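Local coordinates for succinate-semialdehyde dehydrogenase (Synechococcus sp., PDB 4ITA), which probably catalyses the oxidation of succinic semialdehyde to succinate and binds NADPH in a Rossmann-type domain of the aldehyde dehydrogenase family, at residues A21-P24 / A25-D28; K33-E36 / A37-Y41; Q191-Q194 / V195-P199. One frame throughout, in Å; residues are numbered along the deposited sequence.

Contact 1 of 3, residues A21-P24 / A25-D28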
ATOM      1  N   ALA A  21      17.841 -24.681   9.966  1.00 10.53           N
ATOM      2  CA  ALA A  21      17.326 -23.680   9.046  1.00  9.63           C
ATOM      3  C   ALA A  21      17.430 -24.199   7.622  1.00  9.31           C
ATOM      4  O   ALA A  21      18.340 -24.963   7.291  1.00 10.89           O
ATOM      5  CB  ALA A  21      18.095 -22.381   9.190  1.00 10.61           C
ATOM      6  N   LEU A  22      16.501 -23.787   6.775  1.00  7.60           N
ATOM      7  CA  LEU A  22      16.588 -24.110   5.356  1.00  7.85           C
ATOM      8  C   LEU A  22      17.804 -23.450   4.733  1.00  7.91           C
ATOM      9  O   LEU A  22      18.207 -22.359   5.138  1.00  8.15           O
ATOM     10  CB  LEU A  22      15.357 -23.595   4.616  1.00  6.86           C
ATOM     11  CG  LEU A  22      13.996 -24.151   5.020  1.00  8.21           C
ATOM     12  CD1 LEU A  22      12.936 -23.542   4.119  1.00  9.01           C
ATOM     13  CD2 LEU A  22      13.971 -25.683   4.966  1.00  9.24           C
ATOM     14  N   THR A  23      18.386 -24.102   3.738  1.00  7.64           N
ATOM     15  CA  THR A  23      19.414 -23.464   2.927  1.00  7.58           C
ATOM     16  C   THR A  23      18.769 -22.611   1.836  1.00  7.06           C
ATOM     17  O   THR A  23      17.589 -22.785   1.517  1.00  6.63           O
ATOM     18  CB  THR A  23      20.290 -24.509   2.230  1.00  7.82           C
ATOM     19  OG1 THR A  23      19.479 -25.237   1.300  1.00  7.82           O
ATOM     20  CG2 THR A  23      20.922 -25.467   3.241  1.00 10.21           C
ATOM     21  N   PRO A  24      19.535 -21.690   1.239  1.00  7.12           N
ATOM     22  CA  PRO A  24      19.021 -20.961   0.076  1.00  7.13           C
ATOM     23  C   PRO A  24      18.471 -21.855  -1.044  1.00  7.23           C
ATOM     24  O   PRO A  24      17.451 -21.506  -1.645  1.00  7.53           O
ATOM     25  CB  PRO A  24      20.241 -20.167  -0.393  1.00  8.74           C
ATOM     26  CG  PRO A  24      20.951 -19.860   0.876  1.00 10.74           C
ATOM     27  CD  PRO A  24      20.781 -21.086   1.751  1.00  8.30           C
ATOM     28  N   ALA A  25      19.115 -22.985  -1.318  1.00  7.73           N
ATOM     29  CA  ALA A  25      18.600 -23.902  -2.330  1.00  6.11           C
ATOM     30  C   ALA A  25      17.239 -24.479  -1.925  1.00  6.25           C
ATOM     31  O   ALA A  25      16.334 -24.625  -2.761  1.00  7.57           O
ATOM     32  CB  ALA A  25      19.601 -25.022  -2.595  1.00  7.72           C
ATOM     33  N   GLU A  26      17.087 -24.803  -0.642  1.00  7.53           N
ATOM     34  CA  GLU A  26      15.816 -25.317  -0.141  1.00  6.97           C
ATOM     35  C   GLU A  26      14.721 -24.251  -0.189  1.00  7.50           C
ATOM     36  O   GLU A  26      13.565 -24.558  -0.512  1.00  8.40           O
ATOM     37  CB  GLU A  26      15.992 -25.877   1.272  1.00  7.31           C
ATOM     38  CG  GLU A  26      16.828 -27.151   1.268  1.00  8.18           C
ATOM     39  CD  GLU A  26      17.178 -27.673   2.644  1.00 12.55           C
ATOM     40  OE1 GLU A  26      17.360 -26.875   3.587  1.00  9.60           O
ATOM     41  OE2 GLU A  26      17.289 -28.909   2.781  1.00 17.22           O
ATOM     42  N   ILE A  27      15.078 -23.005   0.117  1.00  6.45           N
ATOM     43  CA  ILE A  27      14.133 -21.897   0.001  1.00  7.77           C
ATOM     44  C   ILE A  27      13.689 -21.750  -1.453  1.00  7.49           C
ATOM     45  O   ILE A  27      12.492 -21.629  -1.738  1.00  7.82           O
ATOM     46  CB  ILE A  27      14.746 -20.579   0.506  1.00  6.65           C
ATOM     47  CG1 ILE A  27      14.971 -20.646   2.015  1.00  7.62           C
ATOM     48  CG2 ILE A  27      13.852 -19.389   0.158  1.00  7.80           C
ATOM     49  CD1 ILE A  27      15.824 -19.513   2.544  1.00  9.28           C
ATOM     50  N   ASP A  28      14.648 -21.788  -2.370  1.00  6.64           N
ATOM     51  CA  ASP A  28      14.354 -21.700  -3.792  1.00  6.93           C
ATOM     52  C   ASP A  28      13.384 -22.790  -4.243  1.00  7.83           C
ATOM     53  O   ASP A  28      12.452 -22.519  -5.000  1.00  6.97           O
ATOM     54  CB  ASP A  28      15.649 -21.775  -4.603  1.00  7.81           C
ATOM     55  CG  ASP A  28      15.416 -21.560  -6.075  1.00 11.26           C
ATOM     56  OD1 ASP A  28      15.260 -20.390  -6.474  1.00 11.56           O
ATOM     57  OD2 ASP A  28      15.383 -22.562  -6.825  1.00 13.94           O
TER
HETATM   58  O   HOH W   1      18.164 -27.435   6.011  1.00 15.95           O

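Contact 2 of 3, residues K33-E36 / A37-Y41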
ATOM      1  N   LYS A  33       7.922 -24.499  -5.914  1.00  6.93           N
ATOM      2  CA  LYS A  33       6.708 -25.272  -5.671  1.00  7.15           C
ATOM      3  C   LYS A  33       5.508 -24.363  -5.435  1.00  7.29           C
ATOM      4  O   LYS A  33       4.409 -24.649  -5.908  1.00  7.41           O
ATOM      5  CB  LYS A  33       6.887 -26.255  -4.509  1.00  7.52           C
ATOM      6  CG  LYS A  33       5.693 -27.200  -4.354  1.00  8.44           C
ATOM      7  CD  LYS A  33       5.963 -28.351  -3.405  1.00 10.06           C
ATOM      8  CE  LYS A  33       6.043 -27.892  -1.971  1.00  8.83           C
ATOM      9  NZ  LYS A  33       6.425 -29.044  -1.092  1.00 12.03           N
ATOM     10  N   ALA A  34       5.717 -23.263  -4.716  1.00  6.57           N
ATOM     11  CA  ALA A  34       4.644 -22.291  -4.504  1.00  6.17           C
ATOM     12  C   ALA A  34       4.143 -21.712  -5.819  1.00  7.22           C
ATOM     13  O   ALA A  34       2.939 -21.531  -6.012  1.00  6.20           O
ATOM     14  CB  ALA A  34       5.119 -21.175  -3.597  1.00  7.50           C
ATOM     15  N   GLN A  35       5.060 -21.422  -6.731  1.00  6.81           N
ATOM     16  CA  GLN A  35       4.678 -20.885  -8.023  1.00  7.37           C
ATOM     17  C   GLN A  35       3.848 -21.882  -8.825  1.00  7.56           C
ATOM     18  O   GLN A  35       2.814 -21.525  -9.405  1.00  8.61           O
ATOM     19  CB  GLN A  35       5.912 -20.447  -8.813  1.00  8.78           C
ATOM     20  CG  GLN A  35       5.569 -19.865 -10.167  1.00 10.27           C
ATOM     21  CD  GLN A  35       4.703 -18.627 -10.045  1.00 14.72           C
ATOM     22  OE1 GLN A  35       4.769 -17.903  -9.046  1.00 14.43           O
ATOM     23  NE2 GLN A  35       3.874 -18.378 -11.058  1.00 17.37           N
ATOM     24  N   GLU A  36       4.282 -23.138  -8.845  1.00  7.69           N
ATOM     25  CA  GLU A  36       3.520 -24.176  -9.521  1.00  9.29           C
ATOM     26  C   GLU A  36       2.155 -24.347  -8.861  1.00  8.18           C
ATOM     27  O   GLU A  36       1.133 -24.471  -9.542  1.00  9.15           O
ATOM     28  CB  GLU A  36       4.301 -25.480  -9.474  1.00  9.02           C
ATOM     29  CG  GLU A  36       3.650 -26.630 -10.202  1.00 13.33           C
ATOM     30  CD  GLU A  36       4.598 -27.803 -10.319  1.00 20.33           C
ATOM     31  OE1 GLU A  36       4.456 -28.759  -9.528  1.00 29.94           O
ATOM     32  OE2 GLU A  36       5.496 -27.751 -11.186  1.00 29.12           O
ATOM     33  N   ALA A  37       2.132 -24.348  -7.533  1.00  7.37           N
ATOM     34  CA  ALA A  37       0.867 -24.494  -6.819  1.00  7.51           C
ATOM     35  C   ALA A  37      -0.077 -23.339  -7.121  1.00  7.22           C
ATOM     36  O   ALA A  37      -1.270 -23.556  -7.305  1.00  7.67           O
ATOM     37  CB  ALA A  37       1.100 -24.618  -5.325  1.00  7.93           C
ATOM     38  N   PHE A  38       0.452 -22.117  -7.170  1.00  6.98           N
ATOM     39  CA  PHE A  38      -0.356 -20.942  -7.469  1.00  7.61           C
ATOM     40  C   PHE A  38      -1.036 -21.045  -8.829  1.00  7.22           C
ATOM     41  O   PHE A  38      -2.191 -20.649  -8.991  1.00  7.62           O
ATOM     42  CB  PHE A  38       0.487 -19.665  -7.418  1.00  7.49           C
ATOM     43  CG  PHE A  38      -0.253 -18.440  -7.900  1.00  6.94           C
ATOM     44  CD1 PHE A  38      -1.359 -17.962  -7.200  1.00  7.52           C
ATOM     45  CD2 PHE A  38       0.149 -17.769  -9.049  1.00  8.21           C
ATOM     46  CE1 PHE A  38      -2.057 -16.849  -7.640  1.00  7.43           C
ATOM     47  CE2 PHE A  38      -0.542 -16.645  -9.493  1.00  7.97           C
ATOM     48  CZ  PHE A  38      -1.646 -16.183  -8.790  1.00  7.16           C
ATOM     49  N   GLN A  39      -0.325 -21.579  -9.816  1.00  8.29           N
ATOM     50  CA  GLN A  39      -0.880 -21.656 -11.161  1.00 10.79           C
ATOM     51  C   GLN A  39      -2.156 -22.489 -11.197  1.00 10.08           C
ATOM     52  O   GLN A  39      -3.087 -22.176 -11.942  1.00 12.43           O
ATOM     53  CB  GLN A  39       0.163 -22.169 -12.155  1.00 12.30           C
ATOM     54  CG  GLN A  39       1.145 -21.088 -12.552  1.00 15.07           C
ATOM     55  CD  GLN A  39       0.434 -19.829 -13.031  1.00 20.78           C
ATOM     56  OE1 GLN A  39      -0.516 -19.889 -13.817  1.00 28.33           O
ATOM     57  NE2 GLN A  39       0.883 -18.680 -12.542  1.00 31.03           N
ATOM     58  N   ALA A  40      -2.225 -23.512 -10.349  1.00  9.15           N
ATOM     59  CA  ALA A  40      -3.435 -24.315 -10.241  1.00  9.48           C
ATOM     60  C   ALA A  40      -4.419 -23.713  -9.241  1.00  9.08           C
ATOM     61  O   ALA A  40      -5.623 -23.710  -9.475  1.00 10.19           O
ATOM     62  CB  ALA A  40      -3.096 -25.742  -9.853  1.00 12.96           C
ATOM     63  N   TYR A  41      -3.899 -23.188  -8.135  1.00  8.54           N
ATOM     64  CA  TYR A  41      -4.741 -22.717  -7.044  1.00  7.95           C
ATOM     65  C   TYR A  41      -5.576 -21.505  -7.447  1.00  8.23           C
ATOM     66  O   TYR A  41      -6.724 -21.362  -7.024  1.00  8.43           O
ATOM     67  CB  TYR A  41      -3.904 -22.434  -5.792  1.00  7.38           C
ATOM     68  CG  TYR A  41      -4.735 -22.133  -4.567  1.00  5.41           C
ATOM     69  CD1 TYR A  41      -5.543 -23.112  -3.994  1.00  6.38           C
ATOM     70  CD2 TYR A  41      -4.712 -20.879  -3.979  1.00  5.94           C
ATOM     71  CE1 TYR A  41      -6.306 -22.851  -2.874  1.00  6.47           C
ATOM     72  CE2 TYR A  41      -5.473 -20.603  -2.847  1.00  6.96           C
ATOM     73  CZ  TYR A  41      -6.280 -21.592  -2.310  1.00  5.85           C
ATOM     74  OH  TYR A  41      -7.039 -21.338  -1.193  1.00  7.52           O
TER

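Contact 3 of 3, residues Q191-Q194 / V195-P199. With EDO (1,2-ethanediol), chain H; EDO (1,2-ethanediol), chain N.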
ATOM      1  N   GLN A 191      17.661 -14.458   6.133  1.00  7.13           N
ATOM      2  CA  GLN A 191      17.314 -15.248   4.961  1.00  7.52           C
ATOM      3  C   GLN A 191      16.103 -14.691   4.226  1.00  7.53           C
ATOM      4  O   GLN A 191      15.745 -15.159   3.143  1.00  8.33           O
ATOM      5  CB  GLN A 191      17.056 -16.691   5.382  1.00  8.38           C
ATOM      6  CG  GLN A 191      18.198 -17.287   6.191  1.00  8.08           C
ATOM      7  CD  GLN A 191      18.048 -18.769   6.408  1.00  7.88           C
ATOM      8  OE1 GLN A 191      17.588 -19.210   7.457  1.00  8.15           O
ATOM      9  NE2 GLN A 191      18.472 -19.553   5.423  1.00  9.77           N
ATOM     10  N   VAL A 192      15.471 -13.690   4.819  1.00  6.47           N
ATOM     11  CA  VAL A 192      14.260 -13.100   4.251  1.00  7.33           C
ATOM     12  C   VAL A 192      14.543 -12.322   2.958  1.00  6.77           C
ATOM     13  O   VAL A 192      13.729 -12.314   2.031  1.00  7.77           O
ATOM     14  CB  VAL A 192      13.565 -12.213   5.298  1.00  8.38           C
ATOM     15  CG1 VAL A 192      12.412 -11.433   4.680  1.00 10.82           C
ATOM     16  CG2 VAL A 192      13.062 -13.076   6.440  1.00  9.95           C
ATOM     17  N   GLU A 193      15.710 -11.682   2.888  1.00  6.39           N
ATOM     18  CA  GLU A 193      16.060 -10.907   1.702  1.00  6.91           C
ATOM     19  C   GLU A 193      15.974 -11.744   0.415  1.00  6.54           C
ATOM     20  O   GLU A 193      15.459 -11.273  -0.604  1.00  7.19           O
ATOM     21  CB  GLU A 193      17.448 -10.268   1.872  1.00  7.29           C
ATOM     22  CG  GLU A 193      17.956  -9.523   0.640  1.00  7.59           C
ATOM     23  CD  GLU A 193      19.202  -8.693   0.910  1.00  9.55           C
ATOM     24  OE1 GLU A 193      19.560  -8.495   2.087  1.00 10.26           O
ATOM     25  OE2 GLU A 193      19.800  -8.226  -0.070  1.00 15.06           O
ATOM     26  N   GLN A 194      16.471 -12.980   0.455  1.00  6.39           N
ATOM     27  CA  GLN A 194      16.362 -13.862  -0.709  1.00  6.78           C
ATOM     28  C   GLN A 194      14.911 -14.012  -1.157  1.00  6.67           C
ATOM     29  O   GLN A 194      14.606 -13.983  -2.350  1.00  6.71           O
ATOM     30  CB  GLN A 194      16.924 -15.249  -0.396  1.00  6.73           C
ATOM     31  CG  GLN A 194      16.743 -16.237  -1.544  1.00  8.11           C
ATOM     32  CD  GLN A 194      17.134 -17.650  -1.183  1.00  7.82           C
ATOM     33  OE1 GLN A 194      17.717 -17.895  -0.130  1.00  9.25           O
ATOM     34  NE2 GLN A 194      16.795 -18.596  -2.051  1.00  8.51           N
ATOM     35  N   VAL A 195      14.013 -14.167  -0.191  1.00  6.24           N
ATOM     36  CA  VAL A 195      12.603 -14.354  -0.505  1.00  6.63           C
ATOM     37  C   VAL A 195      12.014 -13.096  -1.157  1.00  6.73           C
ATOM     38  O   VAL A 195      11.378 -13.171  -2.207  1.00  6.77           O
ATOM     39  CB  VAL A 195      11.810 -14.769   0.733  1.00  5.57           C
ATOM     40  CG1 VAL A 195      10.370 -15.070   0.347  1.00  7.49           C
ATOM     41  CG2 VAL A 195      12.434 -16.008   1.361  1.00  7.99           C
ATOM     42  N   ILE A 196      12.251 -11.937  -0.551  1.00  6.37           N
ATOM     43  CA  ILE A 196      11.745 -10.680  -1.110  1.00  7.86           C
ATOM     44  C   ILE A 196      12.272 -10.415  -2.522  1.00  7.25           C
ATOM     45  O   ILE A 196      11.551  -9.884  -3.379  1.00  8.10           O
ATOM     46  CB  ILE A 196      12.111  -9.482  -0.203  1.00  9.46           C
ATOM     47  CG1 ILE A 196      11.453  -9.626   1.167  1.00 10.58           C
ATOM     48  CG2 ILE A 196      11.728  -8.149  -0.864  1.00 12.91           C
ATOM     49  CD1 ILE A 196      11.990  -8.664   2.201  1.00 12.47           C
ATOM     50  N   LYS A 197      13.528 -10.789  -2.765  1.00  6.18           N
ATOM     51  CA  LYS A 197      14.153 -10.537  -4.062  1.00  8.19           C
ATOM     52  C   LYS A 197      13.802 -11.575  -5.121  1.00  7.16           C
ATOM     53  O   LYS A 197      14.131 -11.395  -6.298  1.00  8.54           O
ATOM     54  CB  LYS A 197      15.679 -10.452  -3.923  1.00  7.31           C
ATOM     55  CG  LYS A 197      16.141  -9.143  -3.312  1.00  9.46           C
ATOM     56  CD  LYS A 197      17.653  -9.059  -3.231  1.00 12.57           C
ATOM     57  CE  LYS A 197      18.092  -7.646  -2.906  1.00 15.88           C
ATOM     58  NZ  LYS A 197      19.570  -7.565  -2.740  1.00 18.68           N
ATOM     59  N   ASP A 198      13.139 -12.661  -4.729  1.00  6.95           N
ATOM     60  CA  ASP A 198      12.806 -13.699  -5.699  1.00  8.13           C
ATOM     61  C   ASP A 198      11.705 -13.190  -6.623  1.00  8.54           C
ATOM     62  O   ASP A 198      10.702 -12.662  -6.154  1.00  7.65           O
ATOM     63  CB  ASP A 198      12.356 -14.971  -4.996  1.00  7.61           C
ATOM     64  CG  ASP A 198      12.194 -16.128  -5.960  1.00 10.17           C
ATOM     65  OD1 ASP A 198      11.141 -16.213  -6.623  1.00  9.72           O
ATOM     66  OD2 ASP A 198      13.137 -16.940  -6.068  1.00 11.39           O
ATOM     67  N   PRO A 199      11.886 -13.346  -7.944  1.00  8.30           N
ATOM     68  CA  PRO A 199      10.907 -12.770  -8.876  1.00  9.32           C
ATOM     69  C   PRO A 199       9.503 -13.363  -8.753  1.00  8.30           C
ATOM     70  O   PRO A 199       8.537 -12.712  -9.153  1.00  9.72           O
ATOM     71  CB  PRO A 199      11.499 -13.082 -10.255  1.00 12.20           C
ATOM     72  CG  PRO A 199      12.511 -14.156 -10.021  1.00 17.39           C
ATOM     73  CD  PRO A 199      13.043 -13.929  -8.643  1.00 10.90           C
TER
HETATM   74  C1  EDO H 506      21.483 -17.742   3.746  1.00 10.18           C
HETATM   75  O1  EDO H 506      20.085 -18.063   3.695  1.00 10.15           O
HETATM   76  C2  EDO H 506      21.669 -16.367   4.371  1.00 12.73           C
HETATM   77  O2  EDO H 506      21.398 -16.422   5.777  1.00 14.04           O
HETATM   78  C1  EDO N 512      21.099 -16.160   0.143  1.00 15.16           C
HETATM   79  O1  EDO N 512      20.401 -16.370  -1.084  1.00 26.79           O
HETATM   80  C2  EDO N 512      21.557 -14.708   0.194  1.00 15.09           C
HETATM   81  O2  EDO N 512      20.441 -13.799   0.222  1.00 14.33           O
HETATM   82  O   HOH W   2      15.243 -18.191  -4.664  1.00 15.85           O

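Contact 1 of 3, residues A21-P24 / A25-D28
Thr23 and Glu26 exchange two hydrogen bonds where the chain turns into helix 24-41. Thr23 OG1 accepts from Glu26 N at 3.1 Å, so the hydroxyl oxygen takes the place of a carbonyl that the first turn lacks. In return, Glu26 OE1 receives Thr23 N at 3.0 Å in a fairly straight bond (166° at the hydrogen), met on the anti side of the carboxylate and 22° out of its plane. The torsions serve both bonds: OG1 sits between the backbone N and carbonyl carbon of Thr23 (chi1 65°), over the helix end, while the Glu26 chain, extended beyond CG, reaches back to the residue before the helix. A bridging water fixes the same carboxylate oxygen, donating to Glu26 OE1 at 2.6 Å and to Ala21 O. With an alanine in place of Thr23, Glu26 N would probably be left without its side-chain acceptor and the start of the helix less firmly held. Behind the cap, regular helical bonding begins with Ile27 N to Thr23 O at 2.9 Å and Asp28 N to Pro24 O. Pro24 suits the first helical position, since its nitrogen has no hydrogen to offer and none is needed there. On the inner side, Leu22 CB packs against Ile27 CG1 at 4.0 Å, a contact that fits the hydrophobic staple, and both side chains also touch Ile187. The Asp28 carboxylate forms a salt bridge with Arg200 through OD1. A negative carboxylate at Glu26, close to the amino end of a helix, would also be expected to interact well with the helix dipole. The arrangement is a capping box, the reciprocal N-cap motif, joined by a hydrophobic staple, here opening helix 24-41 on the surface of the aldehyde dehydrogenase fold.

Contact 2 of 3, residues K33-E36 / A37-Y41
Gln35 and Gln39 come together through different torsions: CG of Gln35 is anti to its backbone N (chi1 -179°) with a bend at chi2, whereas CG of Gln39 lies beside its own N and the chain bends again. The two side chains therefore run side by side in the same direction along one flank, an i to i+4 pairing in the last turns of the amphipathic alpha-helix 24-41. Gln35, which also touches Ile125, suits the edge of the buried face, and the polar Gln39 suits its exposed place. The aliphatic part of Gln39 lies over the backbone of the preceding turn, its CG 3.6 Å from Gln35 O.

Beneath these chains, the main-chain bonds set the spacing. Ala37 N donates to Lys33 O and Phe38 N to Ala34 O, each at 2.8 Å, but Gln39 N reaches Gln35 O at a longer 3.2 Å and shares its hydrogen weakly with Glu36 O. Small residues suit the close-packed positions: the methyl of Ala34 meets Ile125, Val152 and Gln183 on the strands below. The Phe38 ring lies against the same surface, touching Pro122 and Val152, and Tyr41 adds another contact with Val152 while its hydroxyl bonds to Leu147 O. Thus the apolar face of the helix covers the sheet. The long Lys33 chain brings NZ to a salt bridge with Glu179, as its length and charge allow, and Glu36 points outward on the exposed face. The methyl of Ala37 sits over the preceding turn, its CB 3.4 Å from Lys33 O.

Contact 3 of 3, residues Q191-Q194 / V195-P199
Val192 and Ile196 form the tight side of this short helix, Val192 CG1 meeting Ile196 CD1 at 3.7 Å where the two side chains cross at a slant. Both branched chains also press on Leu127 of strand 115-129, joined there by Val195, and Ile196 reaches Leu216 and Leu219 of helix 210-222. Beneath them, Ile196 N donates to Val192 O at 3.0 Å. Helix 192-197 packs on the sheet of the Rossmann-type cofactor domain, and Val192, one of the NADPH pocket residues, shows its apolar side chain to the cofactor.

Polar groups line two edges. On the looser, Glu193 and the exposed Lys197 lie alongside each other as an i to i+4 salt bridge: CG of Glu193 is anti to its backbone N (chi1 175°), that of Lys197 beside its own N, and the extended chains bring Lys197 NZ to Glu193 OE2 at 2.8 Å on the anti lone pair. On the other, facing helix 24-41, Gln194, whose NE2 bonds to Pro24 O, shares a water with OD2 of the buried Asp198, itself paired with Arg200. Ethanediols, probably from the crystallisation liquor, lie beside Gln191 and Gln194: one accepts from Gln191 NE2 at 2.8 Å, another bonds weakly to Gln194 OE1.

Contacts 1 and 2 mark the beginning and the end of one helix, 24-41, their centres about 18 Å apart. Contact 3 lies on the neighbouring helix 192-197 and meets contact 1 directly, the centres being only about 11 Å apart. Gln191 NE2 joins them by bonding to Leu22 O at 2.8 Å, and a second glutamine amide makes a similar link. Contact 2 touches neither of the others, but Arg200 draws the region together, pairing with Asp28 and Asp198 and touching Gln35. Contact 3 comes closer to NADPH than contact 1, the side chain of Val192 lying about 4 Å from it and that of Ala21 about 9 Å.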